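Local coordinates for uridylate-specific endoribonuclease nsp11 (Prrsv 16244b, PDB 5EYI), which probably cleaves the polyuridine-bearing RNA made during arterivirus replication, helping the virus to escape host double-stranded RNA sensors, at residues 66-80 against 104-116. The protein carries 1 engineered substitution. Residues are numbered along the deposited sequence; the frame is centred on the assembly and turned at random.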
ATOM      1  N   CYS A  66     -10.732 -13.164  20.824  1.00 23.50           N
ATOM      2  CA  CYS A  66     -10.400 -13.411  19.419  1.00 22.97           C
ATOM      3  C   CYS A  66     -11.682 -13.575  18.616  1.00 22.72           C
ATOM      4  O   CYS A  66     -12.238 -14.672  18.509  1.00 23.10           O
ATOM      5  CB  CYS A  66      -9.476 -14.610  19.304  1.00 22.64           C
ATOM      6  SG  CYS A  66      -7.948 -14.352  20.231  1.00 23.24           S
ATOM      7  N   ILE A  67     -12.134 -12.458  18.054  1.00 22.65           N
ATOM      8  CA  ILE A  67     -13.464 -12.337  17.457  1.00 22.90           C
ATOM      9  C   ILE A  67     -13.462 -12.740  15.990  1.00 21.84           C
ATOM     10  O   ILE A  67     -12.688 -12.215  15.199  1.00 22.17           O
ATOM     11  CB  ILE A  67     -13.995 -10.890  17.584  1.00 23.66           C
ATOM     12  CG1 ILE A  67     -14.054 -10.468  19.064  1.00 25.29           C
ATOM     13  CG2 ILE A  67     -15.384 -10.773  16.958  1.00 24.12           C
ATOM     14  CD1 ILE A  67     -14.174  -8.970  19.300  1.00 25.61           C
ATOM     15  N   GLY A  68     -14.351 -13.659  15.626  1.00 21.08           N
ATOM     16  CA  GLY A  68     -14.478 -14.116  14.239  1.00 20.80           C
ATOM     17  C   GLY A  68     -13.354 -14.995  13.708  1.00 20.58           C
ATOM     18  O   GLY A  68     -13.248 -15.196  12.499  1.00 20.58           O
ATOM     19  N   ALA A  69     -12.528 -15.536  14.602  1.00 19.61           N
ATOM     20  CA  ALA A  69     -11.378 -16.308  14.199  1.00 19.39           C
ATOM     21  C   ALA A  69     -11.796 -17.749  13.965  1.00 19.35           C
ATOM     22  O   ALA A  69     -12.670 -18.274  14.650  1.00 19.00           O
ATOM     23  CB  ALA A  69     -10.306 -16.251  15.268  1.00 19.15           C
ATOM     24  N   GLY A  70     -11.155 -18.400  13.006  1.00 19.08           N
ATOM     25  CA  GLY A  70     -11.267 -19.849  12.890  1.00 19.03           C
ATOM     26  C   GLY A  70     -10.721 -20.462  14.161  1.00 19.04           C
ATOM     27  O   GLY A  70      -9.919 -19.847  14.864  1.00 18.16           O
ATOM     28  N   TYR A  71     -11.186 -21.656  14.491  1.00 20.05           N
ATOM     29  CA  TYR A  71     -10.796 -22.288  15.747  1.00 20.92           C
ATOM     30  C   TYR A  71     -10.943 -23.777  15.659  1.00 21.22           C
ATOM     31  O   TYR A  71     -11.572 -24.295  14.741  1.00 21.10           O
ATOM     32  CB  TYR A  71     -11.617 -21.729  16.921  1.00 21.57           C
ATOM     33  CG  TYR A  71     -13.104 -22.035  16.872  1.00 22.53           C
ATOM     34  CD1 TYR A  71     -13.636 -23.112  17.579  1.00 22.97           C
ATOM     35  CD2 TYR A  71     -13.979 -21.248  16.128  1.00 23.70           C
ATOM     36  CE1 TYR A  71     -14.993 -23.407  17.538  1.00 23.60           C
ATOM     37  CE2 TYR A  71     -15.342 -21.533  16.077  1.00 24.27           C
ATOM     38  CZ  TYR A  71     -15.842 -22.611  16.795  1.00 24.43           C
ATOM     39  OH  TYR A  71     -17.181 -22.902  16.760  1.00 25.30           O
ATOM     40  N   MET A  72     -10.361 -24.452  16.637  1.00 22.17           N
ATOM     41  CA  MET A  72     -10.417 -25.899  16.734  1.00 23.07           C
ATOM     42  C   MET A  72     -10.985 -26.354  18.070  1.00 23.66           C
ATOM     43  O   MET A  72     -10.776 -25.712  19.107  1.00 23.30           O
ATOM     44  CB  MET A  72      -9.022 -26.497  16.524  1.00 23.39           C
ATOM     45  CG  MET A  72      -8.453 -26.171  15.153  1.00 24.13           C
ATOM     46  SD  MET A  72      -6.943 -27.058  14.718  1.00 25.26           S
ATOM     47  CE  MET A  72      -7.493 -28.763  14.684  1.00 24.12           C
ATOM     48  N   VAL A  73     -11.737 -27.451  18.022  1.00 24.93           N
ATOM     49  CA  VAL A  73     -12.126 -28.195  19.207  1.00 25.54           C
ATOM     50  C   VAL A  73     -11.707 -29.616  18.903  1.00 26.96           C
ATOM     51  O   VAL A  73     -12.269 -30.260  18.015  1.00 28.73           O
ATOM     52  CB  VAL A  73     -13.640 -28.128  19.483  1.00 26.26           C
ATOM     53  CG1 VAL A  73     -13.989 -28.927  20.743  1.00 26.88           C
ATOM     54  CG2 VAL A  73     -14.097 -26.680  19.601  1.00 25.58           C
ATOM     55  N   GLY A  74     -10.688 -30.095  19.608  1.00 28.01           N
ATOM     56  CA  GLY A  74     -10.080 -31.370  19.279  1.00 27.99           C
ATOM     57  C   GLY A  74      -9.473 -31.264  17.890  1.00 28.76           C
ATOM     58  O   GLY A  74      -8.927 -30.212  17.531  1.00 27.71           O
ATOM     59  N   PRO A  75      -9.598 -32.327  17.080  1.00 29.22           N
ATOM     60  CA  PRO A  75      -9.019 -32.288  15.742  1.00 29.54           C
ATOM     61  C   PRO A  75      -9.871 -31.555  14.688  1.00 29.43           C
ATOM     62  O   PRO A  75      -9.423 -31.420  13.551  1.00 30.15           O
ATOM     63  CB  PRO A  75      -8.873 -33.771  15.396  1.00 29.38           C
ATOM     64  CG  PRO A  75     -10.007 -34.420  16.101  1.00 29.56           C
ATOM     65  CD  PRO A  75     -10.274 -33.611  17.344  1.00 29.47           C
ATOM     66  N   SER A  76     -11.065 -31.078  15.051  1.00 29.75           N
ATOM     67  CA  SER A  76     -11.953 -30.410  14.098  1.00 28.74           C
ATOM     68  C   SER A  76     -11.712 -28.908  14.066  1.00 27.49           C
ATOM     69  O   SER A  76     -11.529 -28.271  15.110  1.00 24.87           O
ATOM     70  CB  SER A  76     -13.413 -30.675  14.450  1.00 30.13           C
ATOM     71  OG  SER A  76     -13.666 -32.069  14.473  1.00 32.16           O
ATOM     72  N   VAL A  77     -11.729 -28.366  12.850  1.00 25.97           N
ATOM     73  CA  VAL A  77     -11.588 -26.946  12.594  1.00 25.00           C
ATOM     74  C   VAL A  77     -12.974 -26.384  12.313  1.00 24.33           C
ATOM     75  O   VAL A  77     -13.751 -26.979  11.558  1.00 24.04           O
ATOM     76  CB  VAL A  77     -10.691 -26.693  11.363  1.00 25.10           C
ATOM     77  CG1 VAL A  77     -10.558 -25.205  11.079  1.00 24.96           C
ATOM     78  CG2 VAL A  77      -9.317 -27.318  11.561  1.00 25.64           C
ATOM     79  N   PHE A  78     -13.268 -25.230  12.900  1.00 23.17           N
ATOM     80  CA  PHE A  78     -14.530 -24.540  12.672  1.00 22.59           C
ATOM     81  C   PHE A  78     -14.272 -23.135  12.160  1.00 22.19           C
ATOM     82  O   PHE A  78     -13.278 -22.488  12.529  1.00 20.84           O
ATOM     83  CB  PHE A  78     -15.352 -24.504  13.960  1.00 23.51           C
ATOM     84  CG  PHE A  78     -15.681 -25.868  14.485  1.00 24.73           C
ATOM     85  CD1 PHE A  78     -14.806 -26.526  15.341  1.00 24.75           C
ATOM     86  CD2 PHE A  78     -16.839 -26.523  14.075  1.00 25.93           C
ATOM     87  CE1 PHE A  78     -15.093 -27.803  15.807  1.00 26.41           C
ATOM     88  CE2 PHE A  78     -17.133 -27.806  14.533  1.00 26.71           C
ATOM     89  CZ  PHE A  78     -16.259 -28.448  15.403  1.00 26.49           C
ATOM     90  N   LEU A  79     -15.176 -22.684  11.300  1.00 22.03           N
ATOM     91  CA  LEU A  79     -15.185 -21.311  10.811  1.00 22.71           C
ATOM     92  C   LEU A  79     -15.502 -20.336  11.936  1.00 22.13           C
ATOM     93  O   LEU A  79     -16.310 -20.631  12.809  1.00 21.96           O
ATOM     94  CB  LEU A  79     -16.226 -21.141   9.693  1.00 23.74           C
ATOM     95  CG  LEU A  79     -15.823 -21.390   8.231  1.00 25.11           C
ATOM     96  CD1 LEU A  79     -14.607 -22.284   8.060  1.00 25.07           C
ATOM     97  CD2 LEU A  79     -16.991 -21.920   7.423  1.00 24.96           C
ATOM     98  N   GLY A  80     -14.862 -19.174  11.896  1.00 21.25           N
ATOM     99  CA  GLY A  80     -15.230 -18.073  12.751  1.00 21.59           C
ATOM    100  C   GLY A  80     -16.546 -17.468  12.279  1.00 22.05           C
ATOM    101  O   GLY A  80     -16.884 -17.524  11.086  1.00 20.82           O
ATOM    102  N   VAL A 104      -6.401  -8.510  13.298  1.00 24.72           N
ATOM    103  CA  VAL A 104      -7.480  -9.212  12.609  1.00 24.88           C
ATOM    104  C   VAL A 104      -7.133 -10.701  12.586  1.00 22.13           C
ATOM    105  O   VAL A 104      -5.974 -11.089  12.799  1.00 20.06           O
ATOM    106  CB  VAL A 104      -7.801  -8.640  11.195  1.00 26.81           C
ATOM    107  CG1 VAL A 104      -8.070  -7.146  11.281  1.00 28.49           C
ATOM    108  CG2 VAL A 104      -6.702  -8.893  10.186  1.00 27.59           C
ATOM    109  N   PHE A 105      -8.146 -11.525  12.333  1.00 20.54           N
ATOM    110  CA  PHE A 105      -7.999 -12.974  12.410  1.00 19.82           C
ATOM    111  C   PHE A 105      -8.386 -13.659  11.114  1.00 19.00           C
ATOM    112  O   PHE A 105      -9.332 -13.258  10.449  1.00 19.64           O
ATOM    113  CB  PHE A 105      -8.824 -13.520  13.580  1.00 19.83           C
ATOM    114  CG  PHE A 105      -8.229 -13.206  14.924  1.00 20.05           C
ATOM    115  CD1 PHE A 105      -7.186 -13.970  15.420  1.00 20.00           C
ATOM    116  CD2 PHE A 105      -8.694 -12.138  15.678  1.00 20.08           C
ATOM    117  CE1 PHE A 105      -6.616 -13.678  16.648  1.00 20.62           C
ATOM    118  CE2 PHE A 105      -8.126 -11.839  16.905  1.00 20.04           C
ATOM    119  CZ  PHE A 105      -7.092 -12.610  17.393  1.00 20.36           C
ATOM    120  N   SER A 106      -7.644 -14.696  10.758  1.00 18.41           N
ATOM    121  CA  SER A 106      -8.057 -15.616   9.706  1.00 17.97           C
ATOM    122  C   SER A 106      -9.288 -16.374  10.181  1.00 17.81           C
ATOM    123  O   SER A 106      -9.443 -16.642  11.374  1.00 17.93           O
ATOM    124  CB  SER A 106      -6.943 -16.605   9.381  1.00 17.88           C
ATOM    125  OG  SER A 106      -5.858 -15.949   8.764  1.00 18.40           O
ATOM    126  N   THR A 107     -10.139 -16.752   9.239  1.00 17.68           N
ATOM    127  CA  THR A 107     -11.478 -17.263   9.551  1.00 17.67           C
ATOM    128  C   THR A 107     -11.603 -18.776   9.602  1.00 17.76           C
ATOM    129  O   THR A 107     -12.687 -19.287   9.886  1.00 18.66           O
ATOM    130  CB  THR A 107     -12.477 -16.741   8.516  1.00 17.50           C
ATOM    131  OG1 THR A 107     -12.024 -17.105   7.206  1.00 17.29           O
ATOM    132  CG2 THR A 107     -12.589 -15.238   8.622  1.00 17.65           C
ATOM    133  N   GLY A 108     -10.520 -19.496   9.311  1.00 17.92           N
ATOM    134  CA  GLY A 108     -10.546 -20.957   9.246  1.00 17.31           C
ATOM    135  C   GLY A 108     -10.950 -21.523   7.899  1.00 17.30           C
ATOM    136  O   GLY A 108     -10.944 -22.752   7.715  1.00 16.39           O
ATOM    137  N   ARG A 109     -11.274 -20.655   6.942  1.00 17.34           N
ATOM    138  CA  ARG A 109     -11.761 -21.119   5.635  1.00 18.04           C
ATOM    139  C   ARG A 109     -10.699 -21.860   4.834  1.00 19.05           C
ATOM    140  O   ARG A 109     -11.004 -22.861   4.159  1.00 18.55           O
ATOM    141  CB  ARG A 109     -12.314 -19.959   4.816  1.00 17.94           C
ATOM    142  CG  ARG A 109     -13.738 -19.632   5.202  1.00 17.99           C
ATOM    143  CD  ARG A 109     -14.278 -18.486   4.393  1.00 17.67           C
ATOM    144  NE  ARG A 109     -13.741 -17.207   4.822  1.00 17.58           N
ATOM    145  CZ  ARG A 109     -14.154 -16.029   4.362  1.00 17.54           C
ATOM    146  NH1 ARG A 109     -15.139 -15.973   3.462  1.00 17.32           N
ATOM    147  NH2 ARG A 109     -13.595 -14.910   4.814  1.00 16.92           N
ATOM    148  N   ILE A 110      -9.466 -21.367   4.900  1.00 19.51           N
ATOM    149  CA  ILE A 110      -8.349 -22.063   4.258  1.00 21.13           C
ATOM    150  C   ILE A 110      -8.190 -23.492   4.822  1.00 21.50           C
ATOM    151  O   ILE A 110      -8.087 -24.444   4.061  1.00 20.54           O
ATOM    152  CB  ILE A 110      -7.039 -21.244   4.356  1.00 21.54           C
ATOM    153  CG1 ILE A 110      -7.113 -20.041   3.410  1.00 21.85           C
ATOM    154  CG2 ILE A 110      -5.820 -22.087   3.996  1.00 22.01           C
ATOM    155  CD1 ILE A 110      -6.161 -18.921   3.768  1.00 22.56           C
ATOM    156  N   GLU A 111      -8.231 -23.641   6.144  1.00 22.73           N
ATOM    157  CA  GLU A 111      -7.954 -24.938   6.767  1.00 23.30           C
ATOM    158  C   GLU A 111      -9.032 -25.968   6.438  1.00 24.62           C
ATOM    159  O   GLU A 111      -8.702 -27.124   6.201  1.00 25.42           O
ATOM    160  CB  GLU A 111      -7.748 -24.824   8.279  1.00 23.31           C
ATOM    161  CG  GLU A 111      -6.400 -24.228   8.693  1.00 23.37           C
ATOM    162  CD  GLU A 111      -6.331 -22.712   8.540  1.00 24.14           C
ATOM    163  OE1 GLU A 111      -7.348 -22.078   8.163  1.00 22.94           O
ATOM    164  OE2 GLU A 111      -5.245 -22.150   8.791  1.00 24.42           O
ATOM    165  N   VAL A 112     -10.300 -25.558   6.399  1.00 26.24           N
ATOM    166  CA  VAL A 112     -11.384 -26.486   6.012  1.00 27.52           C
ATOM    167  C   VAL A 112     -11.681 -26.504   4.519  1.00 28.29           C
ATOM    168  O   VAL A 112     -12.486 -27.312   4.088  1.00 29.81           O
ATOM    169  CB  VAL A 112     -12.698 -26.259   6.802  1.00 27.63           C
ATOM    170  CG1 VAL A 112     -12.417 -26.259   8.289  1.00 28.07           C
ATOM    171  CG2 VAL A 112     -13.409 -24.982   6.399  1.00 27.90           C
ATOM    172  N   ASP A 113     -11.033 -25.627   3.749  1.00 29.18           N
ATOM    173  CA  ASP A 113     -11.254 -25.471   2.308  1.00 29.88           C
ATOM    174  C   ASP A 113     -12.673 -25.014   1.958  1.00 30.11           C
ATOM    175  O   ASP A 113     -13.241 -25.428   0.943  1.00 31.04           O
ATOM    176  CB  ASP A 113     -10.881 -26.755   1.537  1.00 30.39           C
ATOM    177  CG  ASP A 113     -10.579 -26.494   0.067  1.00 30.46           C
ATOM    178  OD1 ASP A 113     -10.087 -25.402  -0.278  1.00 30.22           O
ATOM    179  OD2 ASP A 113     -10.838 -27.389  -0.749  1.00 30.08           O
ATOM    180  N   CYS A 114     -13.238 -24.151   2.796  1.00 29.58           N
ATOM    181  CA  CYS A 114     -14.502 -23.511   2.478  1.00 29.96           C
ATOM    182  C   CYS A 114     -14.212 -22.214   1.742  1.00 28.87           C
ATOM    183  O   CYS A 114     -13.586 -21.316   2.301  1.00 28.90           O
ATOM    184  CB  CYS A 114     -15.300 -23.211   3.734  1.00 31.34           C
ATOM    185  SG  CYS A 114     -16.868 -22.393   3.362  1.00 35.56           S
ATOM    186  N   ARG A 115     -14.676 -22.110   0.498  1.00 26.82           N
ATOM    187  CA  ARG A 115     -14.409 -20.934  -0.336  1.00 26.27           C
ATOM    188  C   ARG A 115     -15.641 -20.063  -0.559  1.00 25.82           C
ATOM    189  O   ARG A 115     -15.733 -19.354  -1.556  1.00 25.93           O
ATOM    190  CB  ARG A 115     -13.805 -21.388  -1.653  1.00 25.88           C
ATOM    191  CG  ARG A 115     -12.657 -22.349  -1.412  1.00 25.84           C
ATOM    192  CD  ARG A 115     -11.782 -22.511  -2.617  1.00 24.89           C
ATOM    193  NE  ARG A 115     -10.683 -23.418  -2.328  1.00 23.50           N
ATOM    194  CZ  ARG A 115      -9.618 -23.585  -3.102  1.00 23.43           C
ATOM    195  NH1 ARG A 115      -9.473 -22.892  -4.237  1.00 23.72           N
ATOM    196  NH2 ARG A 115      -8.681 -24.451  -2.738  1.00 23.59           N
ATOM    197  N   GLU A 116     -16.556 -20.088   0.407  1.00 25.99           N
ATOM    198  CA  GLU A 116     -17.779 -19.310   0.364  1.00 26.68           C
ATOM    199  C   GLU A 116     -17.604 -18.030   1.163  1.00 24.15           C
ATOM    200  O   GLU A 116     -16.803 -17.964   2.097  1.00 23.52           O
ATOM    201  CB  GLU A 116     -18.941 -20.115   0.967  1.00 29.84           C
ATOM    202  CG  GLU A 116     -19.147 -21.506   0.374  1.00 33.60           C
ATOM    203  CD  GLU A 116     -19.435 -21.485  -1.121  1.00 37.43           C
ATOM    204  OE1 GLU A 116     -20.209 -20.617  -1.585  1.00 41.01           O
ATOM    205  OE2 GLU A 116     -18.886 -22.348  -1.844  1.00 43.80           O
TER
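With CG of Phe105 beside its own backbone N (chi1 -73°), the ring reaches Cys66, whose CB lies over one face, 4.0 Å from the ring centroid in a CH-pi contact. The Cys66 sulfur approaches obliquely, SG 3.4 Å from Phe105 CZ, and the methyl of Ala69 packs against Phe105 CB. Val77, on strand 76-78, sends CG1 anti to its backbone N (chi1 179°), onto CG1 of Val112 at 3.5 Å. Leu79 CD1 presses tightly on the other branch, CG2, of Val112, the last residue of helix 109-112. Between these apolar patches Gly70 N donates to Ser106 O (2.9 Å), in the carbonyl plane on a lone pair, and Gly80 N to Thr107 O (3.0 Å), tilted from that plane. The CA atoms of Gly70 and Gly108 come within 3.9 Å, which suits residues without side chains; Gly108 also has positive phi. Arg109 NE bonds Thr107 OG1, Asp182 O bonds both Thr107 OG1 and Arg109 NH2, and Glu122 pairs the arginine's charge, all on the NendoU side. Directional bonds to two successive carbonyls thus set how the N-terminal domain lies against a NendoU segment, while apolar side chains pack beside them and no salt bridge links the two segments.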